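Local coordinates for protein 24-sterol C-methyltransferase (Haloferax volcanii, PDB 6F5Z) that binds S-adenosyl-L-homocysteine, the spent form of the methyl donor, and is probably an S-adenosylmethionine-dependent methyltransferase that works in complex with its activator Trm112, at residues G39-D44 and S103-W108; F66-S71 and D96-D101; W108-F113 and Y137-Y142; D183-L188 and T218-G223. All coordinates share one frame; numbering follows the deposited sequence.

Contact 1: residues G39-D44 and S103-W108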
# COMPACT_ATOMS: atom_id res chain seq x y z
N GLY B 39 -11.53 8.47 13.62
CA GLY B 39 -12.84 7.91 13.89
C GLY B 39 -13.09 6.52 13.33
O GLY B 39 -14.12 5.90 13.61
N ASP B 40 -12.16 6.01 12.49
CA ASP B 40 -12.36 4.67 11.89
C ASP B 40 -12.47 3.52 12.88
O ASP B 40 -11.92 3.59 13.98
CB ASP B 40 -11.24 4.35 10.90
CG ASP B 40 -11.39 4.97 9.51
OD1 ASP B 40 -12.45 5.61 9.24
OD2 ASP B 40 -10.41 4.89 8.72
N THR B 41 -13.18 2.47 12.45
CA THR B 41 -13.35 1.24 13.24
C THR B 41 -12.33 0.23 12.72
O THR B 41 -12.31 -0.04 11.53
CB THR B 41 -14.76 0.70 13.08
OG1 THR B 41 -15.69 1.58 13.72
CG2 THR B 41 -14.91 -0.72 13.70
N VAL B 42 -11.50 -0.31 13.62
CA VAL B 42 -10.49 -1.28 13.25
C VAL B 42 -10.66 -2.56 14.06
O VAL B 42 -10.87 -2.50 15.29
CB VAL B 42 -9.06 -0.68 13.43
CG1 VAL B 42 -7.94 -1.72 13.15
CG2 VAL B 42 -8.88 0.54 12.53
N VAL B 43 -10.50 -3.70 13.40
CA VAL B 43 -10.48 -5.02 14.04
C VAL B 43 -9.04 -5.53 13.97
O VAL B 43 -8.39 -5.49 12.90
CB VAL B 43 -11.46 -6.00 13.36
CG1 VAL B 43 -11.24 -7.44 13.87
CG2 VAL B 43 -12.89 -5.58 13.64
N ASP B 44 -8.53 -5.97 15.12
CA ASP B 44 -7.17 -6.50 15.23
C ASP B 44 -7.31 -8.00 15.50
O ASP B 44 -7.84 -8.41 16.57
CB ASP B 44 -6.48 -5.79 16.42
CG ASP B 44 -5.10 -6.25 16.79
OD1 ASP B 44 -4.58 -7.18 16.13
OD2 ASP B 44 -4.53 -5.68 17.76
N SER B 103 -19.01 -3.75 8.07
CA SER B 103 -19.16 -2.95 9.27
C SER B 103 -17.83 -2.40 9.78
O SER B 103 -17.82 -1.64 10.74
CB SER B 103 -19.78 -3.82 10.36
OG SER B 103 -18.92 -4.90 10.74
N VAL B 104 -16.69 -2.84 9.19
CA VAL B 104 -15.33 -2.53 9.68
C VAL B 104 -14.58 -1.72 8.66
O VAL B 104 -14.59 -2.05 7.47
CB VAL B 104 -14.60 -3.85 10.09
CG1 VAL B 104 -13.16 -3.60 10.47
CG2 VAL B 104 -15.36 -4.51 11.26
N ASP B 105 -13.87 -0.65 9.12
CA ASP B 105 -13.11 0.14 8.14
C ASP B 105 -11.80 -0.52 7.75
O ASP B 105 -11.41 -0.45 6.58
CB ASP B 105 -12.85 1.55 8.68
CG ASP B 105 -14.15 2.34 8.89
OD1 ASP B 105 -14.85 2.59 7.90
OD2 ASP B 105 -14.52 2.56 10.06
N HIS B 106 -11.07 -1.11 8.74
CA HIS B 106 -9.81 -1.78 8.42
C HIS B 106 -9.58 -2.94 9.36
O HIS B 106 -10.08 -2.94 10.50
CB HIS B 106 -8.60 -0.84 8.56
CG HIS B 106 -8.72 0.41 7.76
ND1 HIS B 106 -9.20 1.60 8.32
CD2 HIS B 106 -8.48 0.59 6.44
CE1 HIS B 106 -9.23 2.46 7.32
NE2 HIS B 106 -8.83 1.92 6.17
N VAL B 107 -8.85 -3.94 8.87
CA VAL B 107 -8.48 -5.10 9.70
C VAL B 107 -6.95 -5.15 9.68
O VAL B 107 -6.31 -5.01 8.63
CB VAL B 107 -9.06 -6.42 9.11
CG1 VAL B 107 -8.56 -7.65 9.87
CG2 VAL B 107 -10.59 -6.38 9.15
N TRP B 108 -6.36 -5.38 10.87
CA TRP B 108 -4.93 -5.53 11.07
C TRP B 108 -4.68 -6.92 11.66
O TRP B 108 -5.45 -7.38 12.50
CB TRP B 108 -4.46 -4.50 12.12
CG TRP B 108 -3.13 -4.81 12.74
CD1 TRP B 108 -2.91 -5.50 13.91
CD2 TRP B 108 -1.83 -4.52 12.19
NE1 TRP B 108 -1.54 -5.61 14.15
CE2 TRP B 108 -0.86 -5.05 13.09
CE3 TRP B 108 -1.39 -3.88 11.02
CZ2 TRP B 108 0.51 -4.86 12.90
CZ3 TRP B 108 -0.03 -3.72 10.80
CH2 TRP B 108 0.91 -4.25 11.72
O HOH W 1 -18.27 0.35 12.56

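Contact 2: residues F66-S71 and D96-D101. With SAH (S-adenosyl-L-homocysteine), chain G.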
# COMPACT_ATOMS: atom_id res chain seq x y z
N PHE B 66 -11.49 -3.20 18.02
CA PHE B 66 -11.87 -4.50 18.57
C PHE B 66 -10.67 -5.42 18.45
O PHE B 66 -10.22 -5.67 17.33
CB PHE B 66 -13.03 -5.14 17.80
CG PHE B 66 -14.31 -4.35 17.81
CD1 PHE B 66 -14.49 -3.28 16.94
CD2 PHE B 66 -15.32 -4.67 18.70
CE1 PHE B 66 -15.65 -2.51 16.99
CE2 PHE B 66 -16.51 -3.92 18.72
CZ PHE B 66 -16.66 -2.85 17.88
N GLY B 67 -10.16 -5.89 19.58
CA GLY B 67 -9.02 -6.80 19.62
C GLY B 67 -9.55 -8.19 19.88
O GLY B 67 -10.05 -8.48 20.98
N LEU B 68 -9.53 -9.03 18.85
CA LEU B 68 -10.08 -10.38 18.92
C LEU B 68 -8.92 -11.37 19.17
O LEU B 68 -7.85 -11.26 18.55
CB LEU B 68 -10.80 -10.72 17.59
CG LEU B 68 -11.39 -12.14 17.46
CD1 LEU B 68 -12.63 -12.12 16.62
CD2 LEU B 68 -10.40 -13.13 16.77
N ASP B 69 -9.13 -12.34 20.08
CA ASP B 69 -8.09 -13.33 20.35
C ASP B 69 -8.77 -14.60 20.82
O ASP B 69 -9.82 -14.55 21.44
CB ASP B 69 -7.07 -12.83 21.39
CG ASP B 69 -5.75 -13.51 21.19
OD1 ASP B 69 -5.60 -14.68 21.66
OD2 ASP B 69 -4.87 -12.91 20.56
N GLY B 70 -8.21 -15.73 20.46
CA GLY B 70 -8.78 -17.01 20.89
C GLY B 70 -8.36 -17.40 22.30
O GLY B 70 -8.85 -18.41 22.83
N SER B 71 -7.42 -16.64 22.91
CA SER B 71 -6.94 -16.86 24.27
C SER B 71 -7.63 -15.90 25.24
O SER B 71 -7.32 -14.69 25.22
CB SER B 71 -5.42 -16.71 24.36
OG SER B 71 -4.99 -16.56 25.70
N ASP B 96 -14.69 -17.76 12.19
CA ASP B 96 -16.07 -17.24 12.19
C ASP B 96 -16.04 -15.90 12.89
O ASP B 96 -16.10 -15.86 14.13
CB ASP B 96 -17.02 -18.22 12.94
CG ASP B 96 -17.24 -19.56 12.25
OD1 ASP B 96 -17.92 -19.58 11.21
OD2 ASP B 96 -16.72 -20.58 12.76
N LEU B 97 -15.86 -14.81 12.11
CA LEU B 97 -15.73 -13.48 12.73
C LEU B 97 -17.09 -12.95 13.14
O LEU B 97 -17.99 -12.85 12.31
CB LEU B 97 -15.00 -12.50 11.82
CG LEU B 97 -13.62 -12.98 11.33
CD1 LEU B 97 -12.96 -11.91 10.39
CD2 LEU B 97 -12.69 -13.35 12.50
N PRO B 98 -17.19 -12.51 14.42
CA PRO B 98 -18.48 -12.12 14.98
C PRO B 98 -18.81 -10.66 14.73
O PRO B 98 -19.24 -9.94 15.63
CB PRO B 98 -18.32 -12.46 16.47
CG PRO B 98 -16.88 -12.15 16.75
CD PRO B 98 -16.15 -12.58 15.48
N PHE B 99 -18.62 -10.23 13.47
CA PHE B 99 -18.93 -8.88 13.03
C PHE B 99 -19.83 -8.91 11.84
O PHE B 99 -19.72 -9.81 10.98
CB PHE B 99 -17.65 -8.10 12.67
CG PHE B 99 -16.67 -8.03 13.80
CD1 PHE B 99 -16.78 -7.05 14.77
CD2 PHE B 99 -15.63 -8.95 13.89
CE1 PHE B 99 -15.91 -7.04 15.86
CE2 PHE B 99 -14.74 -8.91 14.97
CZ PHE B 99 -14.90 -7.98 15.95
N ASP B 100 -20.74 -7.92 11.77
CA ASP B 100 -21.65 -7.78 10.65
C ASP B 100 -20.94 -7.59 9.32
O ASP B 100 -19.81 -7.08 9.29
CB ASP B 100 -22.52 -6.53 10.87
CG ASP B 100 -23.59 -6.68 11.91
OD1 ASP B 100 -23.88 -7.83 12.30
OD2 ASP B 100 -24.18 -5.65 12.31
N ASP B 101 -21.62 -7.91 8.21
CA ASP B 101 -21.07 -7.61 6.90
C ASP B 101 -20.83 -6.10 6.77
O ASP B 101 -21.63 -5.31 7.25
CB ASP B 101 -22.05 -7.98 5.77
CG ASP B 101 -22.37 -9.45 5.60
OD1 ASP B 101 -22.02 -10.24 6.49
OD2 ASP B 101 -23.04 -9.79 4.59
N SAH G . -0.51 -9.63 17.22
CA SAH G . 0.25 -9.88 18.47
CB SAH G . 0.21 -11.38 18.96
CG SAH G . 0.87 -12.35 17.99
SD SAH G . 0.80 -14.06 18.63
C SAH G . 1.73 -9.44 18.34
O SAH G . 2.05 -8.91 17.20
OXT SAH G . 2.52 -9.58 19.25
C5' SAH G . -0.67 -14.75 17.84
C4' SAH G . -1.97 -14.34 18.51
O4' SAH G . -3.07 -14.86 17.71
C3' SAH G . -2.11 -14.96 19.90
O3' SAH G . -2.48 -14.01 20.90
C2' SAH G . -3.10 -16.11 19.68
O2' SAH G . -3.88 -16.47 20.82
C1' SAH G . -3.96 -15.59 18.53
N9 SAH G . -4.57 -16.63 17.71
C8 SAH G . -3.93 -17.66 17.06
N7 SAH G . -4.72 -18.42 16.35
C5 SAH G . -5.98 -17.86 16.54
C6 SAH G . -7.26 -18.20 16.05
N6 SAH G . -7.51 -19.26 15.27
N1 SAH G . -8.31 -17.43 16.44
C2 SAH G . -8.08 -16.40 17.27
N3 SAH G . -6.92 -15.98 17.79
C4 SAH G . -5.90 -16.76 17.38

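Contact 3: residues W108-F113 and Y137-Y142. With SAH (S-adenosyl-L-homocysteine), chain G.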
# COMPACT_ATOMS: atom_id res chain seq x y z
N TRP B 108 -6.36 -5.38 10.87
CA TRP B 108 -4.93 -5.53 11.07
C TRP B 108 -4.68 -6.92 11.66
O TRP B 108 -5.45 -7.38 12.50
CB TRP B 108 -4.46 -4.50 12.12
CG TRP B 108 -3.13 -4.81 12.74
CD1 TRP B 108 -2.91 -5.50 13.91
CD2 TRP B 108 -1.83 -4.52 12.19
NE1 TRP B 108 -1.54 -5.61 14.15
CE2 TRP B 108 -0.86 -5.05 13.09
CE3 TRP B 108 -1.39 -3.88 11.02
CZ2 TRP B 108 0.51 -4.86 12.90
CZ3 TRP B 108 -0.03 -3.72 10.80
CH2 TRP B 108 0.91 -4.25 11.72
N SER B 109 -3.60 -7.56 11.24
CA SER B 109 -3.18 -8.78 11.91
C SER B 109 -1.66 -8.90 11.82
O SER B 109 -1.09 -8.80 10.73
CB SER B 109 -3.89 -10.00 11.34
OG SER B 109 -3.48 -11.18 12.00
N MET B 110 -1.01 -9.13 12.96
CA MET B 110 0.45 -9.31 12.97
C MET B 110 0.76 -10.64 13.66
O MET B 110 0.28 -10.90 14.78
CB MET B 110 1.14 -8.17 13.74
CG MET B 110 2.60 -8.40 14.09
SD MET B 110 3.64 -8.38 12.61
CE MET B 110 5.30 -8.37 13.32
N GLU B 111 1.58 -11.46 13.00
CA GLU B 111 2.07 -12.71 13.58
C GLU B 111 0.94 -13.61 14.08
O GLU B 111 1.16 -14.34 15.07
CB GLU B 111 3.08 -12.36 14.72
CG GLU B 111 4.43 -11.96 14.17
CD GLU B 111 5.17 -13.17 13.64
OE1 GLU B 111 4.76 -13.71 12.58
OE2 GLU B 111 6.08 -13.66 14.34
N ALA B 112 -0.17 -13.70 13.33
CA ALA B 112 -1.30 -14.53 13.78
C ALA B 112 -1.97 -15.24 12.65
O ALA B 112 -2.55 -16.30 12.83
CB ALA B 112 -2.34 -13.66 14.49
N PHE B 113 -1.98 -14.63 11.46
CA PHE B 113 -2.80 -15.16 10.38
C PHE B 113 -2.52 -16.61 10.02
O PHE B 113 -3.47 -17.34 9.72
CB PHE B 113 -2.71 -14.27 9.13
CG PHE B 113 -3.44 -14.80 7.92
CD1 PHE B 113 -4.81 -14.62 7.79
CD2 PHE B 113 -2.76 -15.56 6.96
CE1 PHE B 113 -5.48 -15.15 6.67
CE2 PHE B 113 -3.44 -16.11 5.87
CZ PHE B 113 -4.78 -15.89 5.73
N TYR B 137 -4.41 -5.34 6.51
CA TYR B 137 -2.96 -5.29 6.63
C TYR B 137 -2.55 -6.61 7.31
O TYR B 137 -2.85 -6.79 8.50
CB TYR B 137 -2.54 -4.06 7.46
CG TYR B 137 -2.32 -2.84 6.60
CD1 TYR B 137 -3.38 -2.24 5.93
CD2 TYR B 137 -1.05 -2.29 6.44
CE1 TYR B 137 -3.17 -1.17 5.05
CE2 TYR B 137 -0.83 -1.21 5.59
CZ TYR B 137 -1.89 -0.67 4.88
OH TYR B 137 -1.64 0.37 4.01
N CYS B 138 -1.89 -7.50 6.56
CA CYS B 138 -1.53 -8.81 7.02
C CYS B 138 -0.01 -8.88 7.13
O CYS B 138 0.68 -8.94 6.10
CB CYS B 138 -2.04 -9.83 6.00
SG CYS B 138 -1.70 -11.55 6.45
N ALA B 139 0.51 -8.90 8.39
CA ALA B 139 1.96 -8.89 8.58
C ALA B 139 2.35 -10.22 9.21
O ALA B 139 1.72 -10.63 10.21
CB ALA B 139 2.36 -7.74 9.48
N VAL B 140 3.35 -10.90 8.63
CA VAL B 140 3.72 -12.21 9.10
C VAL B 140 5.22 -12.39 9.06
O VAL B 140 5.87 -11.94 8.10
CB VAL B 140 3.04 -13.36 8.31
CG1 VAL B 140 1.52 -13.34 8.46
CG2 VAL B 140 3.43 -13.34 6.83
N ASN B 141 5.76 -13.17 10.03
CA ASN B 141 7.17 -13.55 10.02
C ASN B 141 7.38 -14.99 9.60
O ASN B 141 8.52 -15.36 9.33
CB ASN B 141 7.83 -13.29 11.40
CG ASN B 141 7.91 -11.82 11.71
OD1 ASN B 141 7.82 -11.00 10.81
ND2 ASN B 141 8.05 -11.44 12.97
N TYR B 142 6.31 -15.79 9.52
CA TYR B 142 6.38 -17.19 9.12
C TYR B 142 5.87 -17.23 7.67
O TYR B 142 4.67 -17.03 7.44
CB TYR B 142 5.49 -18.04 10.03
CG TYR B 142 5.46 -19.51 9.66
CD1 TYR B 142 6.56 -20.34 9.92
CD2 TYR B 142 4.34 -20.07 9.07
CE1 TYR B 142 6.52 -21.70 9.62
CE2 TYR B 142 4.28 -21.43 8.79
CZ TYR B 142 5.37 -22.24 9.05
OH TYR B 142 5.30 -23.59 8.78
N SAH G . -0.51 -9.63 17.22
CA SAH G . 0.25 -9.88 18.47
CB SAH G . 0.21 -11.38 18.96
CG SAH G . 0.87 -12.35 17.99
SD SAH G . 0.80 -14.06 18.63
C SAH G . 1.73 -9.44 18.34
O SAH G . 2.05 -8.91 17.20
OXT SAH G . 2.52 -9.58 19.25
C5' SAH G . -0.67 -14.75 17.84
C4' SAH G . -1.97 -14.34 18.51
O4' SAH G . -3.07 -14.86 17.71
C3' SAH G . -2.11 -14.96 19.90
O3' SAH G . -2.48 -14.01 20.90
C2' SAH G . -3.10 -16.11 19.68
O2' SAH G . -3.88 -16.47 20.82
C1' SAH G . -3.96 -15.59 18.53
N9 SAH G . -4.57 -16.63 17.71
C8 SAH G . -3.93 -17.66 17.06
N7 SAH G . -4.72 -18.42 16.35
C5 SAH G . -5.98 -17.86 16.54
C6 SAH G . -7.26 -18.20 16.05
N6 SAH G . -7.51 -19.26 15.27
N1 SAH G . -8.31 -17.43 16.44
C2 SAH G . -8.08 -16.40 17.27
N3 SAH G . -6.92 -15.98 17.79
C4 SAH G . -5.90 -16.76 17.38
O HOH W 2 -0.91 -11.97 11.00

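Contact 4: residues D183-L188 and T218-G223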
# COMPACT_ATOMS: atom_id res chain seq x y z
N ASP B 183 5.29 -6.06 0.69
CA ASP B 183 6.66 -5.64 0.96
C ASP B 183 7.30 -6.43 2.08
O ASP B 183 6.64 -7.15 2.82
CB ASP B 183 6.58 -4.15 1.42
CG ASP B 183 7.84 -3.30 1.27
OD1 ASP B 183 8.80 -3.77 0.60
OD2 ASP B 183 7.81 -2.11 1.71
N SER B 184 8.63 -6.27 2.19
CA SER B 184 9.41 -6.79 3.31
C SER B 184 9.78 -5.58 4.19
O SER B 184 10.23 -4.56 3.66
CB SER B 184 10.71 -7.39 2.77
OG SER B 184 10.43 -8.53 1.97
N ILE B 185 9.56 -5.69 5.49
CA ILE B 185 9.90 -4.63 6.43
C ILE B 185 11.02 -5.16 7.32
O ILE B 185 10.82 -6.13 8.07
CB ILE B 185 8.66 -4.25 7.28
CG1 ILE B 185 7.53 -3.73 6.31
CG2 ILE B 185 9.03 -3.14 8.28
CD1 ILE B 185 6.24 -3.37 7.05
N ALA B 186 12.20 -4.54 7.19
CA ALA B 186 13.35 -5.01 7.95
C ALA B 186 13.20 -4.70 9.43
O ALA B 186 12.60 -3.67 9.81
CB ALA B 186 14.61 -4.36 7.44
N ASP B 187 13.80 -5.58 10.28
CA ASP B 187 13.89 -5.34 11.71
C ASP B 187 15.31 -4.81 11.89
O ASP B 187 16.29 -5.57 11.81
CB ASP B 187 13.66 -6.61 12.53
CG ASP B 187 13.81 -6.37 14.03
OD1 ASP B 187 14.44 -5.36 14.40
OD2 ASP B 187 13.26 -7.17 14.81
N LEU B 188 15.41 -3.50 12.12
CA LEU B 188 16.72 -2.83 12.27
C LEU B 188 17.08 -2.67 13.74
O LEU B 188 18.19 -2.23 14.04
CB LEU B 188 16.66 -1.43 11.64
CG LEU B 188 16.40 -1.35 10.13
CD1 LEU B 188 16.51 0.09 9.64
CD2 LEU B 188 17.31 -2.26 9.33
N THR B 218 9.80 -8.82 8.07
CA THR B 218 8.38 -9.16 8.15
C THR B 218 7.74 -8.97 6.78
O THR B 218 7.93 -7.93 6.15
CB THR B 218 7.70 -8.20 9.15
OG1 THR B 218 8.25 -8.46 10.46
CG2 THR B 218 6.20 -8.39 9.26
N LEU B 219 6.95 -9.96 6.35
CA LEU B 219 6.22 -9.79 5.09
C LEU B 219 4.91 -9.05 5.39
O LEU B 219 4.17 -9.42 6.30
CB LEU B 219 5.89 -11.20 4.53
CG LEU B 219 4.82 -11.24 3.40
CD1 LEU B 219 5.32 -10.54 2.16
CD2 LEU B 219 4.53 -12.69 2.99
N LEU B 220 4.61 -8.01 4.60
CA LEU B 220 3.35 -7.31 4.72
C LEU B 220 2.62 -7.42 3.40
O LEU B 220 3.20 -7.07 2.37
CB LEU B 220 3.55 -5.82 5.05
CG LEU B 220 2.28 -4.94 4.97
CD1 LEU B 220 1.27 -5.31 6.10
CD2 LEU B 220 2.67 -3.44 5.08
N THR B 221 1.33 -7.86 3.45
CA THR B 221 0.51 -7.85 2.22
C THR B 221 -0.72 -7.03 2.56
O THR B 221 -1.32 -7.22 3.62
CB THR B 221 0.10 -9.27 1.81
OG1 THR B 221 1.26 -10.13 1.81
CG2 THR B 221 -0.55 -9.32 0.40
N VAL B 222 -1.10 -6.10 1.67
CA VAL B 222 -2.25 -5.20 1.89
C VAL B 222 -3.33 -5.51 0.86
O VAL B 222 -3.02 -5.51 -0.34
CB VAL B 222 -1.81 -3.73 1.76
CG1 VAL B 222 -2.99 -2.76 1.89
CG2 VAL B 222 -0.74 -3.41 2.82
N GLY B 223 -4.53 -5.81 1.34
CA GLY B 223 -5.67 -6.08 0.48
C GLY B 223 -6.77 -5.05 0.66
O GLY B 223 -6.87 -4.42 1.71

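Contact 1: residues G39-D44 and S103-W108
Val42, Val43 and Asp44 pair in parallel register with His106, Val107 and Trp108, the short strand axes coming within 4.7 Å at an angle of 26°. His106 O takes the amide of Val43, and Val43 O that of Trp108 (N to O 2.9 Å). The chain turns a corner at Asp105, and there Thr41 O receives two amides, a straighter bond from His106 N and a more bent one from Asp105 N. Asp105 CG stands anti to its carbonyl carbon, beside its backbone N (chi1 -63°), which helps carry OD2 to Thr41 N, accepted at 2.7 Å in an almost straight bond through the lone pair facing away from OD1. These two strands are the centre of the Rossmann-like sheet of class I methyltransferases, the first strand lying beside the fourth. The Asp40 carboxylate stacks on that of Asp105 with planes 25° apart, a close approach of like charges that probably disfavours both being fully ionised; Asp40 OD2, bonded to Glu37 N, also meets the His106 ring at its edge, 3.0 Å from CE1. With an alanine at Asp105 the amide of Thr41 is likely to lose its side-chain acceptor, and the strand's start would be less firmly fixed. Just before the corner, Val104 crosses Val43 at about a right angle, CG2 to CG2 3.6 Å. Water 1 links Thr41 OG1, also bonded to Arg64 NE, to Ser103 O. Asp44 and Trp108 run alongside each other, Asp44 OD1 in the indole plane 3.2 Å from Trp108 CD1 and OD2 hydrogen-bonded to Thr47 OG1.

Contact 2: residues F66-S71 and D96-D101
Phe66 and Leu68, on the second strand of the Rossmann-like methyltransferase sheet, are covered by Leu97, Pro98 and Phe99 of the loop that leads to strand 104-110. The aromatic pair is T-shaped: the edge of Phe99 points at the face of Phe66, with centroids 5.3 Å apart and planes at 74°. Phe99 CE1 stands over the Phe66 ring toward its rim, 3.7 Å from CG. The other apolar contacts centre on Leu68 CD1. With CG anti to the backbone N (chi1 178°), Leu68 sends CD1 toward the loop, 3.7 Å from Pro98 CD, while Leu97 CD2 and Phe99 CE2 approach it less closely. Pro98 is the centre of an inverse gamma turn, closed by a weak bond from Phe99 N to Leu97 O. Ile8 and Leu9 of the neighbouring UPF0434 family protein pack on Phe66 and Phe99 respectively. The polar contacts lie where strand 64-69 ends. Asp69 holds the ribose of S-adenosyl-L-homocysteine through both oxygens, OD2 taking the O3' hydroxyl at 2.7 Å. Its OD1 accepts the O2' hydroxyl at 2.6 Å and, through the lone pair facing away from OD2, also Ser71 N at 3.0 Å, which closes an Asx turn.

Contact 3: residues W108-F113 and Y137-Y142
Glu111 reaches across to Asn141 with a folded side chain. Its chain bends at chi2 (-73°), which brings the carboxylate back over the start of the loop after strand 134-140; OE1 accepts Asn141 N at 2.8 Å, the donor coming from well above the carboxylate plane. Tyr114 OH also bonds OE1, so two donors grip one oxygen. A leucine in place of Glu111 would probably leave the Asn141 amide and the Tyr114 hydroxyl without their acceptor and the turn after the strand freer to move. With chi1 at 167° and a bend at chi2 (69°), Met110 lays SD against Ala139 CB at 3.4 Å. Trp108 crosses Tyr137 at about a right angle, its CE3 3.7 Å from Tyr137 CB. On the sheet face of Ser109 and Cys138, Cys138 SG lies obliquely to the Phe113 ring, 4.5 Å from its centroid, a sulfur-aromatic contact. Water 2 joins Ser109 OG, also hydrogen-bonded to Leu45 O, with Phe113 N and Ala139 O. The strands pair in parallel, Ala139 N donating to Ser109 O at 2.8 Å. Where strand 104-110 ends, Met110 O accepts the amino group of S-adenosyl-L-homocysteine at 2.9 Å, at the strand-end cofactor site of class I methyltransferases. Helix 16-33 packs on Trp108 and Met110, helix 165-174 on Cys138 and Val140, and strand 218-224 continues the sheet beyond strand 134-140.

Contact 4: residues D183-L188 and T218-G223
Asp183, Ser184 and Ile185 pair antiparallel with Leu220, Leu219 and Thr218, the short axes 4.7 Å apart and their directions 141° from each other, a strongly twisted pairing in which Asp183 with Leu220 and Ile185 with Thr218 are the hydrogen-bonded pairs, each joined by two N-H...O hydrogen bonds (Leu220 N to Asp183 O, at 2.8 Å and 173°, is nearly linear), and Ser184 with Leu219 is the non-hydrogen-bonded pair between them. Ile185 and Leu220 supply the apolar side-chain contact on the face they share with Thr218. Ile185 has CG1 anti to its carbonyl carbon (chi1 -61°) and an extended chi2, and its terminal CD1 lies 4.1 Å from Leu220 CD2. This is the edge of the class I methyltransferase sheet, where the last strand is inserted antiparallel between strands 134-140 and 178-185, giving the 3-2-1-4-5-7-6 order of the family. Helix 16-33 covers Ile185, through Thr26, His29 and Ala30. Leu219 turns to the other face, toward helix 165-174, yet its CD1 comes back to 3.7 Å from Asp183 O. The carboxylate of Asp183 leads away from strand 218-224 to a salt bridge with Arg33, and Arg33 of the second subunit lies near it as a weak, long ion pair.

How the contacts relate
All four contacts reach one seven-stranded sheet; in contact 2 a loop packs on it. Contact 1 joins strands 41-45 and 104-110 at its middle; contact 2, nested within the chain loop that contact 1 closes, lies on the next strand outward, with Phe66 O taking Asp44 N at 2.8 Å. Contact 3 shares Trp108 with contact 1 and carries the sheet to strand 134-140. Contact 4 follows, its centre about 9 Å from that of contact 3, and Asn141 OD1 meets Thr218 OG1 at 2.6 Å. Contacts 2 and 3, with centres about 15 Å apart, hold the ribose and the amino group of S-adenosyl-L-homocysteine respectively, whereas contacts 2 and 4 lie on opposite sides of the chain's centre.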